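Local structure of DyP2 (Amycolatopsis sp. ATCC 39116, 4G2C) at residues L38-A43 with E100-K105; L72-A77 with T82-L87. The protein is a haem-containing dye peroxidase that probably uses hydrogen peroxide to oxidise dyes and other substrates. All blocks are in the same frame, centred on the assembly; numbering follows the deposited sequence.

Contact 1: residues L38-A43 with E100-K105; sequences LSWKSA and EVEAHK
K41 and W40 meet E102 in a polar surface contact, part salt bridge and part water bridge. It joins the N-terminal loop before helix 45-53 to helix 94-107 of the DyP alpha+beta barrel domain. The backbones stay well apart, so long side chains do the reaching. K41 CG is anti to its carbonyl carbon (chi1 -71°), and the chain runs out extended from there. On the way it lies over the indole of W40, with K41 CG 3.5 Å above the ring plane and over its centre. The K41 and E102 side chains cross at about a right angle. There K41 NZ makes a salt bridge to E102 OE2 at 3.1 Å, with weak hydrogen-bond geometry.

The same oxygen has a second cation. K105, one turn further along the helix, brings its NZ to 3.3 Å from E102 OE2, again as a salt bridge with a weak hydrogen bond. A bend at chi2 (60°) turns the E102 carboxylate so that OE2 serves the lysines while OE1 meets the W40 ring edge-on, 4.3 Å from W40 CZ2. A water joins the two residues. W40 NE1 donates to it over 3.1 Å, and the water donates to E102 OE1 over 2.9 Å. On the loop side, E229 OE2 accepts from the backbone N of K41.

With an alanine in place of E102, K41 and K105 would probably lose their shared countercharge, and the water its acceptor on the helix.

The carboxylate thus divides its work: OE2 takes two lysines and OE1 takes the water. With two cations close by, it is likely to stay ionised, although the surface setting and weak bond geometry suggest a modest electrostatic link.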
ATOM      1  N   LEU A  38      -5.657  14.011 -13.909  1.00 25.43           N
ATOM      2  CA  LEU A  38      -5.812  13.930 -15.350  1.00 27.69           C
ATOM      3  C   LEU A  38      -7.155  13.319 -15.750  1.00 31.87           C
ATOM      4  O   LEU A  38      -7.604  12.339 -15.155  1.00 28.74           O
ATOM      5  CB  LEU A  38      -4.677  13.100 -15.946  1.00 30.76           C
ATOM      6  CG  LEU A  38      -4.869  12.688 -17.407  1.00 32.86           C
ATOM      7  CD1 LEU A  38      -4.418  13.808 -18.384  1.00 28.82           C
ATOM      8  CD2 LEU A  38      -4.125  11.388 -17.668  1.00 31.90           C
ATOM      9  N   SER A  39      -7.793  13.908 -16.761  1.00 32.87           N
ATOM     10  CA  SER A  39      -8.995  13.333 -17.347  1.00 33.03           C
ATOM     11  C   SER A  39      -8.537  12.400 -18.468  1.00 34.59           C
ATOM     12  O   SER A  39      -8.274  12.838 -19.594  1.00 29.64           O
ATOM     13  CB  SER A  39      -9.920  14.435 -17.876  1.00 35.86           C
ATOM     14  OG  SER A  39     -10.049  15.499 -16.933  1.00 41.00           O
ATOM     15  N   TRP A  40      -8.404  11.113 -18.147  1.00 27.48           N
ATOM     16  CA  TRP A  40      -7.788  10.182 -19.082  1.00 32.52           C
ATOM     17  C   TRP A  40      -8.586  10.032 -20.386  1.00 32.18           C
ATOM     18  O   TRP A  40      -8.016   9.756 -21.442  1.00 31.04           O
ATOM     19  CB  TRP A  40      -7.512   8.815 -18.430  1.00 29.43           C
ATOM     20  CG  TRP A  40      -8.697   7.892 -18.327  1.00 28.50           C
ATOM     21  CD1 TRP A  40      -9.533   7.740 -17.244  1.00 30.99           C
ATOM     22  CD2 TRP A  40      -9.160   6.964 -19.325  1.00 27.16           C
ATOM     23  NE1 TRP A  40     -10.497   6.788 -17.524  1.00 32.66           N
ATOM     24  CE2 TRP A  40     -10.283   6.291 -18.785  1.00 28.11           C
ATOM     25  CE3 TRP A  40      -8.739   6.640 -20.623  1.00 31.07           C
ATOM     26  CZ2 TRP A  40     -10.997   5.320 -19.507  1.00 32.07           C
ATOM     27  CZ3 TRP A  40      -9.455   5.661 -21.343  1.00 26.54           C
ATOM     28  CH2 TRP A  40     -10.567   5.019 -20.776  1.00 25.79           C
ATOM     29  N   LYS A  41      -9.892  10.237 -20.318  1.00 29.56           N
ATOM     30  CA  LYS A  41     -10.729  10.022 -21.492  1.00 31.82           C
ATOM     31  C   LYS A  41     -10.597  11.128 -22.532  1.00 35.04           C
ATOM     32  O   LYS A  41     -10.910  10.926 -23.695  1.00 34.61           O
ATOM     33  CB  LYS A  41     -12.192   9.874 -21.087  1.00 28.62           C
ATOM     34  CG  LYS A  41     -12.509   8.566 -20.369  1.00 34.51           C
ATOM     35  CD  LYS A  41     -14.005   8.418 -20.141  1.00 38.32           C
ATOM     36  CE  LYS A  41     -14.354   7.060 -19.531  1.00 52.62           C
ATOM     37  NZ  LYS A  41     -15.834   6.876 -19.375  1.00 58.90           N
ATOM     38  N   SER A  42     -10.150  12.303 -22.116  1.00 35.07           N
ATOM     39  CA  SER A  42     -10.070  13.419 -23.050  1.00 35.07           C
ATOM     40  C   SER A  42      -8.658  13.978 -23.104  1.00 32.59           C
ATOM     41  O   SER A  42      -8.428  15.057 -23.640  1.00 38.14           O
ATOM     42  CB  SER A  42     -11.082  14.517 -22.687  1.00 39.34           C
ATOM     43  OG  SER A  42     -10.760  15.120 -21.445  1.00 38.38           O
ATOM     44  N   ALA A  43      -7.714  13.231 -22.545  1.00 32.14           N
ATOM     45  CA  ALA A  43      -6.304  13.588 -22.640  1.00 37.72           C
ATOM     46  C   ALA A  43      -5.869  13.645 -24.108  1.00 38.78           C
ATOM     47  O   ALA A  43      -6.284  12.812 -24.922  1.00 32.99           O
ATOM     48  CB  ALA A  43      -5.447  12.573 -21.872  1.00 39.23           C
ATOM     49  N   GLU A 100      -9.987  -1.371 -20.491  1.00 29.23           N
ATOM     50  CA  GLU A 100     -10.482  -2.632 -19.943  1.00 28.51           C
ATOM     51  C   GLU A 100     -11.356  -2.364 -18.715  1.00 29.13           C
ATOM     52  O   GLU A 100     -12.459  -2.901 -18.610  1.00 31.75           O
ATOM     53  CB  GLU A 100      -9.335  -3.591 -19.617  1.00 27.19           C
ATOM     54  CG  GLU A 100      -8.588  -4.129 -20.838  1.00 28.59           C
ATOM     55  CD  GLU A 100      -7.465  -5.102 -20.470  1.00 29.62           C
ATOM     56  OE1 GLU A 100      -7.200  -5.325 -19.265  1.00 31.42           O
ATOM     57  OE2 GLU A 100      -6.842  -5.655 -21.393  1.00 35.65           O
ATOM     58  N   VAL A 101     -10.881  -1.529 -17.792  1.00 29.71           N
ATOM     59  CA  VAL A 101     -11.701  -1.204 -16.611  1.00 32.66           C
ATOM     60  C   VAL A 101     -13.080  -0.654 -17.019  1.00 31.54           C
ATOM     61  O   VAL A 101     -14.114  -1.170 -16.605  1.00 31.14           O
ATOM     62  CB  VAL A 101     -10.983  -0.261 -15.625  1.00 30.47           C
ATOM     63  CG1 VAL A 101     -11.968   0.285 -14.590  1.00 39.41           C
ATOM     64  CG2 VAL A 101      -9.834  -0.995 -14.930  1.00 26.73           C
ATOM     65  N   GLU A 102     -13.085   0.366 -17.863  1.00 34.00           N
ATOM     66  CA  GLU A 102     -14.339   0.914 -18.373  1.00 41.20           C
ATOM     67  C   GLU A 102     -15.223  -0.169 -19.019  1.00 42.16           C
ATOM     68  O   GLU A 102     -16.434  -0.214 -18.788  1.00 44.33           O
ATOM     69  CB  GLU A 102     -14.058   2.045 -19.372  1.00 31.62           C
ATOM     70  CG  GLU A 102     -15.126   3.123 -19.411  1.00 45.97           C
ATOM     71  CD  GLU A 102     -15.314   3.804 -18.065  1.00 54.83           C
ATOM     72  OE1 GLU A 102     -14.341   3.862 -17.277  1.00 53.48           O
ATOM     73  OE2 GLU A 102     -16.439   4.284 -17.793  1.00 61.60           O
ATOM     74  N   ALA A 103     -14.618  -1.044 -19.819  1.00 38.77           N
ATOM     75  CA  ALA A 103     -15.370  -2.110 -20.478  1.00 40.26           C
ATOM     76  C   ALA A 103     -16.018  -3.068 -19.485  1.00 39.66           C
ATOM     77  O   ALA A 103     -17.124  -3.553 -19.716  1.00 39.39           O
ATOM     78  CB  ALA A 103     -14.482  -2.879 -21.439  1.00 37.84           C
ATOM     79  N   HIS A 104     -15.323  -3.353 -18.390  1.00 37.06           N
ATOM     80  CA  HIS A 104     -15.857  -4.269 -17.390  1.00 44.62           C
ATOM     81  C   HIS A 104     -17.106  -3.675 -16.728  1.00 44.36           C
ATOM     82  O   HIS A 104     -18.122  -4.349 -16.590  1.00 46.70           O
ATOM     83  CB  HIS A 104     -14.799  -4.620 -16.333  1.00 42.25           C
ATOM     84  CG  HIS A 104     -15.298  -5.549 -15.271  1.00 46.27           C
ATOM     85  ND1 HIS A 104     -15.043  -6.903 -15.284  1.00 53.65           N
ATOM     86  CD2 HIS A 104     -16.056  -5.322 -14.171  1.00 49.07           C
ATOM     87  CE1 HIS A 104     -15.610  -7.468 -14.233  1.00 49.14           C
ATOM     88  NE2 HIS A 104     -16.232  -6.531 -13.543  1.00 48.89           N
ATOM     89  N   LYS A 105     -17.020  -2.406 -16.334  1.00 41.49           N
ATOM     90  CA  LYS A 105     -18.135  -1.717 -15.703  1.00 45.55           C
ATOM     91  C   LYS A 105     -19.316  -1.676 -16.655  1.00 49.76           C
ATOM     92  O   LYS A 105     -20.440  -2.010 -16.282  1.00 57.82           O
ATOM     93  CB  LYS A 105     -17.752  -0.281 -15.336  1.00 49.73           C
ATOM     94  CG  LYS A 105     -16.492  -0.136 -14.494  1.00 52.58           C
ATOM     95  CD  LYS A 105     -16.380   1.291 -13.956  1.00 57.73           C
ATOM     96  CE  LYS A 105     -17.028   2.292 -14.914  1.00 56.34           C
ATOM     97  NZ  LYS A 105     -16.772   3.710 -14.521  1.00 59.46           N
TER
HETATM   98  O   HOH W   1     -12.152   4.859 -15.666  1.00 33.12           O

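Contact 2: residues L72-A77 with T82-L87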
ATOM      1  N   LEU A  72      14.213 -11.205  -9.494  1.00 26.13           N
ATOM      2  CA  LEU A  72      15.171 -11.720 -10.470  1.00 25.17           C
ATOM      3  C   LEU A  72      16.590 -11.262 -10.165  1.00 28.41           C
ATOM      4  O   LEU A  72      16.793 -10.246  -9.484  1.00 28.90           O
ATOM      5  CB  LEU A  72      14.787 -11.251 -11.867  1.00 22.58           C
ATOM      6  CG  LEU A  72      13.346 -11.498 -12.319  1.00 26.33           C
ATOM      7  CD1 LEU A  72      13.152 -11.013 -13.745  1.00 20.43           C
ATOM      8  CD2 LEU A  72      12.943 -12.966 -12.178  1.00 25.74           C
ATOM      9  N   GLY A  73      17.563 -12.018 -10.678  1.00 33.18           N
ATOM     10  CA  GLY A  73      18.970 -11.630 -10.663  1.00 27.44           C
ATOM     11  C   GLY A  73      19.506 -11.652 -12.089  1.00 31.44           C
ATOM     12  O   GLY A  73      19.215 -12.574 -12.835  1.00 31.63           O
ATOM     13  N   PHE A  74      20.264 -10.629 -12.474  1.00 28.84           N
ATOM     14  CA  PHE A  74      20.824 -10.543 -13.814  1.00 31.70           C
ATOM     15  C   PHE A  74      22.250 -11.098 -13.865  1.00 37.13           C
ATOM     16  O   PHE A  74      23.189 -10.471 -13.363  1.00 34.94           O
ATOM     17  CB  PHE A  74      20.827  -9.084 -14.307  1.00 32.00           C
ATOM     18  CG  PHE A  74      19.449  -8.495 -14.493  1.00 32.34           C
ATOM     19  CD1 PHE A  74      18.334  -9.318 -14.620  1.00 28.65           C
ATOM     20  CD2 PHE A  74      19.272  -7.115 -14.544  1.00 31.44           C
ATOM     21  CE1 PHE A  74      17.058  -8.781 -14.798  1.00 28.69           C
ATOM     22  CE2 PHE A  74      18.011  -6.562 -14.718  1.00 30.32           C
ATOM     23  CZ  PHE A  74      16.894  -7.397 -14.846  1.00 33.87           C
ATOM     24  N   GLY A  75      22.407 -12.268 -14.483  1.00 39.22           N
ATOM     25  CA  GLY A  75      23.720 -12.872 -14.677  1.00 39.76           C
ATOM     26  C   GLY A  75      24.545 -12.270 -15.809  1.00 37.14           C
ATOM     27  O   GLY A  75      25.776 -12.246 -15.738  1.00 41.08           O
ATOM     28  N   ASP A  76      23.874 -11.793 -16.858  1.00 36.93           N
ATOM     29  CA  ASP A  76      24.552 -11.176 -18.003  1.00 37.22           C
ATOM     30  C   ASP A  76      23.769  -9.971 -18.530  1.00 36.08           C
ATOM     31  O   ASP A  76      22.556 -10.045 -18.718  1.00 37.45           O
ATOM     32  CB  ASP A  76      24.760 -12.202 -19.118  1.00 36.02           C
ATOM     33  CG  ASP A  76      25.347 -11.587 -20.372  1.00 37.27           C
ATOM     34  OD1 ASP A  76      26.574 -11.359 -20.409  1.00 47.10           O
ATOM     35  OD2 ASP A  76      24.589 -11.325 -21.324  1.00 37.33           O
ATOM     36  N   ALA A  77      24.456  -8.862 -18.778  1.00 33.72           N
ATOM     37  CA  ALA A  77      23.751  -7.617 -19.096  1.00 39.89           C
ATOM     38  C   ALA A  77      23.010  -7.686 -20.428  1.00 38.52           C
ATOM     39  O   ALA A  77      21.837  -7.304 -20.514  1.00 33.90           O
ATOM     40  CB  ALA A  77      24.696  -6.426 -19.066  1.00 32.49           C
ATOM     41  N   THR A  82      17.797  -8.235 -23.444  1.00 38.65           N
ATOM     42  CA  THR A  82      16.989  -8.987 -24.386  1.00 35.79           C
ATOM     43  C   THR A  82      15.705  -9.482 -23.685  1.00 32.48           C
ATOM     44  O   THR A  82      14.603  -9.347 -24.211  1.00 29.59           O
ATOM     45  CB  THR A  82      17.810 -10.132 -25.003  1.00 34.11           C
ATOM     46  OG1 THR A  82      18.948  -9.572 -25.667  1.00 36.84           O
ATOM     47  CG2 THR A  82      16.978 -10.956 -26.004  1.00 29.45           C
ATOM     48  N   PHE A  83      15.856 -10.029 -22.487  1.00 30.59           N
ATOM     49  CA  PHE A  83      14.706 -10.487 -21.704  1.00 31.53           C
ATOM     50  C   PHE A  83      13.669  -9.379 -21.506  1.00 33.52           C
ATOM     51  O   PHE A  83      12.496  -9.528 -21.878  1.00 30.74           O
ATOM     52  CB  PHE A  83      15.179 -11.014 -20.353  1.00 33.18           C
ATOM     53  CG  PHE A  83      14.075 -11.550 -19.473  1.00 33.14           C
ATOM     54  CD1 PHE A  83      13.189 -12.503 -19.948  1.00 30.67           C
ATOM     55  CD2 PHE A  83      13.953 -11.119 -18.154  1.00 30.36           C
ATOM     56  CE1 PHE A  83      12.187 -13.013 -19.145  1.00 25.64           C
ATOM     57  CE2 PHE A  83      12.956 -11.625 -17.335  1.00 29.33           C
ATOM     58  CZ  PHE A  83      12.066 -12.574 -17.833  1.00 32.43           C
ATOM     59  N   LEU A  84      14.099  -8.264 -20.918  1.00 31.92           N
ATOM     60  CA  LEU A  84      13.212  -7.120 -20.731  1.00 26.87           C
ATOM     61  C   LEU A  84      12.515  -6.735 -22.031  1.00 31.63           C
ATOM     62  O   LEU A  84      11.302  -6.528 -22.054  1.00 28.76           O
ATOM     63  CB  LEU A  84      13.984  -5.945 -20.151  1.00 29.70           C
ATOM     64  CG  LEU A  84      14.442  -6.263 -18.720  1.00 25.33           C
ATOM     65  CD1 LEU A  84      15.471  -5.274 -18.229  1.00 27.11           C
ATOM     66  CD2 LEU A  84      13.245  -6.284 -17.802  1.00 31.44           C
ATOM     67  N   ASN A  85      13.273  -6.682 -23.121  1.00 30.35           N
ATOM     68  CA  ASN A  85      12.699  -6.336 -24.412  1.00 33.75           C
ATOM     69  C   ASN A  85      11.521  -7.255 -24.739  1.00 31.51           C
ATOM     70  O   ASN A  85      10.485  -6.806 -25.211  1.00 33.44           O
ATOM     71  CB  ASN A  85      13.776  -6.418 -25.498  1.00 39.30           C
ATOM     72  CG  ASN A  85      13.401  -5.659 -26.751  1.00 43.57           C
ATOM     73  OD1 ASN A  85      12.896  -6.239 -27.709  1.00 47.77           O
ATOM     74  ND2 ASN A  85      13.645  -4.351 -26.752  1.00 48.60           N
ATOM     75  N   GLY A  86      11.682  -8.545 -24.460  1.00 32.80           N
ATOM     76  CA  GLY A  86      10.645  -9.519 -24.735  1.00 30.23           C
ATOM     77  C   GLY A  86       9.453  -9.365 -23.809  1.00 29.50           C
ATOM     78  O   GLY A  86       8.307  -9.557 -24.209  1.00 27.59           O
ATOM     79  N   LEU A  87       9.730  -9.039 -22.552  1.00 31.04           N
ATOM     80  CA  LEU A  87       8.674  -8.723 -21.599  1.00 30.04           C
ATOM     81  C   LEU A  87       7.823  -7.545 -22.088  1.00 28.16           C
ATOM     82  O   LEU A  87       6.598  -7.612 -22.065  1.00 29.42           O
ATOM     83  CB  LEU A  87       9.264  -8.419 -20.218  1.00 29.01           C
ATOM     84  CG  LEU A  87       9.777  -9.663 -19.487  1.00 26.46           C
ATOM     85  CD1 LEU A  87      10.214  -9.330 -18.086  1.00 24.96           C
ATOM     86  CD2 LEU A  87       8.734 -10.759 -19.491  1.00 27.73           C
TER
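L72 packs on F83, and F74 on L84, where strand 66-74 turns into helix 77-88. This is a strand-turn-helix unit of the DyP alpha+beta barrel domain. Strand 66-74 is the middle strand of a five-stranded antiparallel sheet, and the helix lies against it. The contact is buried and apolar.

L72 points toward the helix. Its CG is anti to the carbonyl carbon (chi1 -52°), and the branch then reaches across to F83. L72 CD1 comes to 3.6 Å from F83 CE2. It comes in edge-on to the ring, and the two side chains cross at about a right angle. L72 also touches A166 and L168 of the adjacent strand 166-172.

G73 follows with no side chain, bonded through its backbone to T194 on the other neighbouring strand. F74 is the last residue of the strand. The far end of its ring comes nearer the helix, and F74 CZ lies 4.2 Å from L84 CD1. The approach is oblique. Both side chains also touch L119 and L127, so the strand and helix share a wider apolar layer with strand 114-119 and helix 121-127.

G75 begins the turn, and its backbone bonds to S192. D76 is the N-cap of helix 77-88: its OD2 accepts from the backbone N of E79. A77 then starts the helix, with its side chain directed away from residues 82-87.

On the helix, F83 CG is anti to the backbone N (chi1 -178°), which carries the ring out to L72. L87, one turn on, packs against a face of that ring: L87 CD1 sits 3.6 Å above its plane, displaced from the ring centre.

Overall arrangement
From the N terminus, the chain first passes through the loop 38-43, then helix 45-53 and strand 66-74. Contact 2 begins at the end of that strand. It closes a very short loop, with four helical residues between its segments. The next helix, 94-107, carries residues 100-105, and these close the long loop of contact 1 back to the N-terminal loop. Contact 2 therefore falls wholly within that loop, and the two do not cross. Their centres are 32 Å apart and their nearest atoms about 14 Å. Contact 2 ties the strand end to the helix that follows it, and contact 1 ties the N-terminal loop to helix 94-107.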